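Local coordinates for phosphoribosyltransferase (Thermus thermophilus, PDB 1WD5), which is of unproven function but probably acts as a phosphoribosyltransferase, a glycosyltransferase moving a phosphoribosyl group, at residues Val51-Lys56 with Asp100-Arg105. Sequence-based numbering, arbitrary orientation.
Sequences VVLVRK and DVLRKR
Leu-102 swings CG to the far side of CA-CB from its amide N (chi1 -173°) and sends its two methyls from helix 88-112 onto the backbone of strand 48-59, while Arg-55, bent at chi2 and chi3, folds back over Val-101. Both Leu-102 methyls lie over one face of the peptide link between Leu-53 and Val-54, CD1 3.8 Å from Val-54 N and CD2 3.8 Å from Leu-53 O. CD1 also meets Leu-53 CB at 4.0 Å, the apolar touch between the two leucines. In this type I phosphoribosyltransferase fold, the helix packs on one face of the mixed sheet; the axes of strand 54-56 and helix segment 100-105 run nearly antiparallel (164°), 8.4 Å apart at closest approach. Further along, the aliphatic stem of Arg-55 runs past Leu-102 in the opposite direction, its CG 3.9 Å from Leu-102 CB. The Arg-55 and Val-101 side chains cross at about a right angle; Val-101 CG1 rests over one face of the guanidinium, offset toward the rim, 3.7 Å from Arg-55 NE. Gln-98, one turn back on the same helix, accepts a hydrogen bond from Arg-55 NE through OE1 and fixes the end of the chain. A lysine in place of Arg-55 would probably leave Gln-98 without its NE-H donor and Val-101 without the flat group it packs against. No hydrogen bond joins the two segments. Leu-53 continues the apolar seam along the helix to Ala-106 and Tyr-109, whereas Val-54 turns from it to Ala-138 and Val-142 of helix 134-144.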
ATOM      1  N   VAL A  51      -3.969   6.916  -4.209  1.00 15.86           N
ATOM      2  CA  VAL A  51      -3.530   6.454  -2.911  1.00 15.41           C
ATOM      3  C   VAL A  51      -4.469   5.356  -2.431  1.00 15.88           C
ATOM      4  O   VAL A  51      -5.649   5.342  -2.783  1.00 16.03           O
ATOM      5  CB  VAL A  51      -3.548   7.615  -1.901  1.00 16.36           C
ATOM      6  CG1 VAL A  51      -4.966   8.174  -1.788  1.00 13.38           C
ATOM      7  CG2 VAL A  51      -3.056   7.148  -0.553  1.00 15.52           C
ATOM      8  N   VAL A  52      -3.938   4.422  -1.650  1.00 15.64           N
ATOM      9  CA  VAL A  52      -4.762   3.361  -1.098  1.00 15.14           C
ATOM     10  C   VAL A  52      -4.922   3.749   0.359  1.00 16.39           C
ATOM     11  O   VAL A  52      -3.936   3.990   1.059  1.00 16.87           O
ATOM     12  CB  VAL A  52      -4.103   1.960  -1.241  1.00 16.04           C
ATOM     13  CG1 VAL A  52      -2.726   1.942  -0.611  1.00 16.01           C
ATOM     14  CG2 VAL A  52      -5.002   0.907  -0.613  1.00 13.69           C
ATOM     15  N   LEU A  53      -6.172   3.838   0.798  1.00 15.70           N
ATOM     16  CA  LEU A  53      -6.495   4.251   2.157  1.00 15.21           C
ATOM     17  C   LEU A  53      -7.176   3.123   2.919  1.00 14.96           C
ATOM     18  O   LEU A  53      -8.360   2.841   2.713  1.00 12.75           O
ATOM     19  CB  LEU A  53      -7.395   5.485   2.091  1.00 14.97           C
ATOM     20  CG  LEU A  53      -6.709   6.696   1.439  1.00 16.81           C
ATOM     21  CD1 LEU A  53      -7.734   7.710   0.938  1.00 15.77           C
ATOM     22  CD2 LEU A  53      -5.774   7.332   2.460  1.00 16.78           C
ATOM     23  N   VAL A  54      -6.418   2.490   3.808  1.00 14.14           N
ATOM     24  CA  VAL A  54      -6.915   1.361   4.582  1.00 15.20           C
ATOM     25  C   VAL A  54      -6.277   1.310   5.971  1.00 16.56           C
ATOM     26  O   VAL A  54      -5.289   1.999   6.235  1.00 16.51           O
ATOM     27  CB  VAL A  54      -6.574   0.036   3.866  1.00 15.23           C
ATOM     28  CG1 VAL A  54      -7.126   0.043   2.448  1.00 14.18           C
ATOM     29  CG2 VAL A  54      -5.066  -0.146   3.828  1.00 15.53           C
ATOM     30  N   ARG A  55      -6.851   0.482   6.843  1.00 15.92           N
ATOM     31  CA  ARG A  55      -6.357   0.280   8.201  1.00 16.41           C
ATOM     32  C   ARG A  55      -6.458  -1.198   8.558  1.00 17.40           C
ATOM     33  O   ARG A  55      -7.390  -1.894   8.147  1.00 18.39           O
ATOM     34  CB  ARG A  55      -7.177   1.082   9.220  1.00 14.88           C
ATOM     35  CG  ARG A  55      -6.958   2.595   9.179  1.00 15.11           C
ATOM     36  CD  ARG A  55      -5.580   2.971   9.688  1.00 10.95           C
ATOM     37  NE  ARG A  55      -5.392   2.584  11.084  1.00 12.64           N
ATOM     38  CZ  ARG A  55      -4.224   2.625  11.718  1.00 15.12           C
ATOM     39  NH1 ARG A  55      -3.131   3.040  11.086  1.00 16.17           N
ATOM     40  NH2 ARG A  55      -4.140   2.230  12.979  1.00 15.53           N
ATOM     41  N   LYS A  56      -5.492  -1.677   9.324  1.00 16.05           N
ATOM     42  CA  LYS A  56      -5.502  -3.061   9.757  1.00 16.90           C
ATOM     43  C   LYS A  56      -6.403  -3.175  10.985  1.00 16.37           C
ATOM     44  O   LYS A  56      -6.451  -2.264  11.814  1.00 16.64           O
ATOM     45  CB  LYS A  56      -4.082  -3.499  10.113  1.00 17.76           C
ATOM     46  CG  LYS A  56      -3.978  -4.895  10.697  1.00 22.75           C
ATOM     47  CD  LYS A  56      -3.355  -4.841  12.077  1.00 25.75           C
ATOM     48  CE  LYS A  56      -1.988  -4.169  12.039  1.00 27.70           C
ATOM     49  NZ  LYS A  56      -1.615  -3.635  13.376  1.00 27.81           N
ATOM     50  N   ASP A 100     -12.070   5.698  12.447  1.00 17.04           N
ATOM     51  CA  ASP A 100     -11.800   7.035  12.972  1.00 18.15           C
ATOM     52  C   ASP A 100     -10.397   7.516  12.624  1.00 17.04           C
ATOM     53  O   ASP A 100     -10.193   8.689  12.336  1.00 14.86           O
ATOM     54  CB  ASP A 100     -11.956   7.074  14.493  1.00 22.20           C
ATOM     55  CG  ASP A 100     -13.362   6.758  14.947  1.00 30.35           C
ATOM     56  OD1 ASP A 100     -14.324   7.166  14.260  1.00 33.38           O
ATOM     57  OD2 ASP A 100     -13.506   6.109  16.008  1.00 35.81           O
ATOM     58  N   VAL A 101      -9.431   6.603  12.668  1.00 16.84           N
ATOM     59  CA  VAL A 101      -8.037   6.935  12.368  1.00 16.99           C
ATOM     60  C   VAL A 101      -7.842   7.303  10.904  1.00 16.86           C
ATOM     61  O   VAL A 101      -6.941   8.067  10.547  1.00 18.02           O
ATOM     62  CB  VAL A 101      -7.107   5.738  12.678  1.00 18.09           C
ATOM     63  CG1 VAL A 101      -5.673   6.074  12.294  1.00 18.73           C
ATOM     64  CG2 VAL A 101      -7.196   5.376  14.148  1.00 16.88           C
ATOM     65  N   LEU A 102      -8.709   6.760  10.063  1.00 16.45           N
ATOM     66  CA  LEU A 102      -8.631   6.963   8.625  1.00 16.42           C
ATOM     67  C   LEU A 102      -9.491   8.093   8.051  1.00 16.44           C
ATOM     68  O   LEU A 102      -9.132   8.696   7.046  1.00 13.84           O
ATOM     69  CB  LEU A 102      -9.021   5.645   7.951  1.00 17.37           C
ATOM     70  CG  LEU A 102      -8.892   5.448   6.444  1.00 19.54           C
ATOM     71  CD1 LEU A 102      -7.426   5.425   6.060  1.00 18.22           C
ATOM     72  CD2 LEU A 102      -9.561   4.134   6.061  1.00 18.49           C
ATOM     73  N   ARG A 103     -10.610   8.387   8.704  1.00 17.05           N
ATOM     74  CA  ARG A 103     -11.561   9.375   8.205  1.00 18.77           C
ATOM     75  C   ARG A 103     -11.096  10.753   7.741  1.00 17.88           C
ATOM     76  O   ARG A 103     -11.286  11.104   6.577  1.00 19.04           O
ATOM     77  CB  ARG A 103     -12.712   9.541   9.206  1.00 19.18           C
ATOM     78  CG  ARG A 103     -13.840  10.434   8.691  1.00 22.80           C
ATOM     79  CD  ARG A 103     -15.125  10.239   9.493  1.00 27.25           C
ATOM     80  NE  ARG A 103     -14.852  10.223  10.927  1.00 33.14           N
ATOM     81  CZ  ARG A 103     -14.880   9.132  11.690  1.00 34.48           C
ATOM     82  NH1 ARG A 103     -15.179   7.943  11.170  1.00 31.88           N
ATOM     83  NH2 ARG A 103     -14.592   9.231  12.980  1.00 36.76           N
ATOM     84  N   LYS A 104     -10.506  11.544   8.625  1.00 17.46           N
ATOM     85  CA  LYS A 104     -10.088  12.885   8.229  1.00 18.65           C
ATOM     86  C   LYS A 104      -9.064  12.909   7.104  1.00 18.22           C
ATOM     87  O   LYS A 104      -9.173  13.717   6.183  1.00 16.63           O
ATOM     88  CB  LYS A 104      -9.548  13.655   9.436  1.00 22.32           C
ATOM     89  CG  LYS A 104     -10.612  13.990  10.469  1.00 25.01           C
ATOM     90  CD  LYS A 104     -10.022  14.801  11.613  1.00 29.40           C
ATOM     91  CE  LYS A 104     -11.070  15.103  12.678  1.00 32.84           C
ATOM     92  NZ  LYS A 104     -10.469  15.818  13.839  1.00 35.00           N
ATOM     93  N   ARG A 105      -8.076  12.025   7.169  1.00 16.90           N
ATOM     94  CA  ARG A 105      -7.049  11.986   6.136  1.00 16.35           C
ATOM     95  C   ARG A 105      -7.657  11.628   4.781  1.00 15.66           C
ATOM     96  O   ARG A 105      -7.312  12.225   3.764  1.00 14.71           O
ATOM     97  CB  ARG A 105      -5.946  10.992   6.513  1.00 15.13           C
ATOM     98  CG  ARG A 105      -4.865  10.843   5.449  1.00 16.27           C
ATOM     99  CD  ARG A 105      -3.592  10.198   5.997  1.00 18.07           C
ATOM    100  NE  ARG A 105      -2.841  11.117   6.853  1.00 17.83           N
ATOM    101  CZ  ARG A 105      -2.957  11.186   8.176  1.00 23.26           C
ATOM    102  NH1 ARG A 105      -3.795  10.380   8.823  1.00 24.56           N
ATOM    103  NH2 ARG A 105      -2.237  12.070   8.856  1.00 22.05           N
TER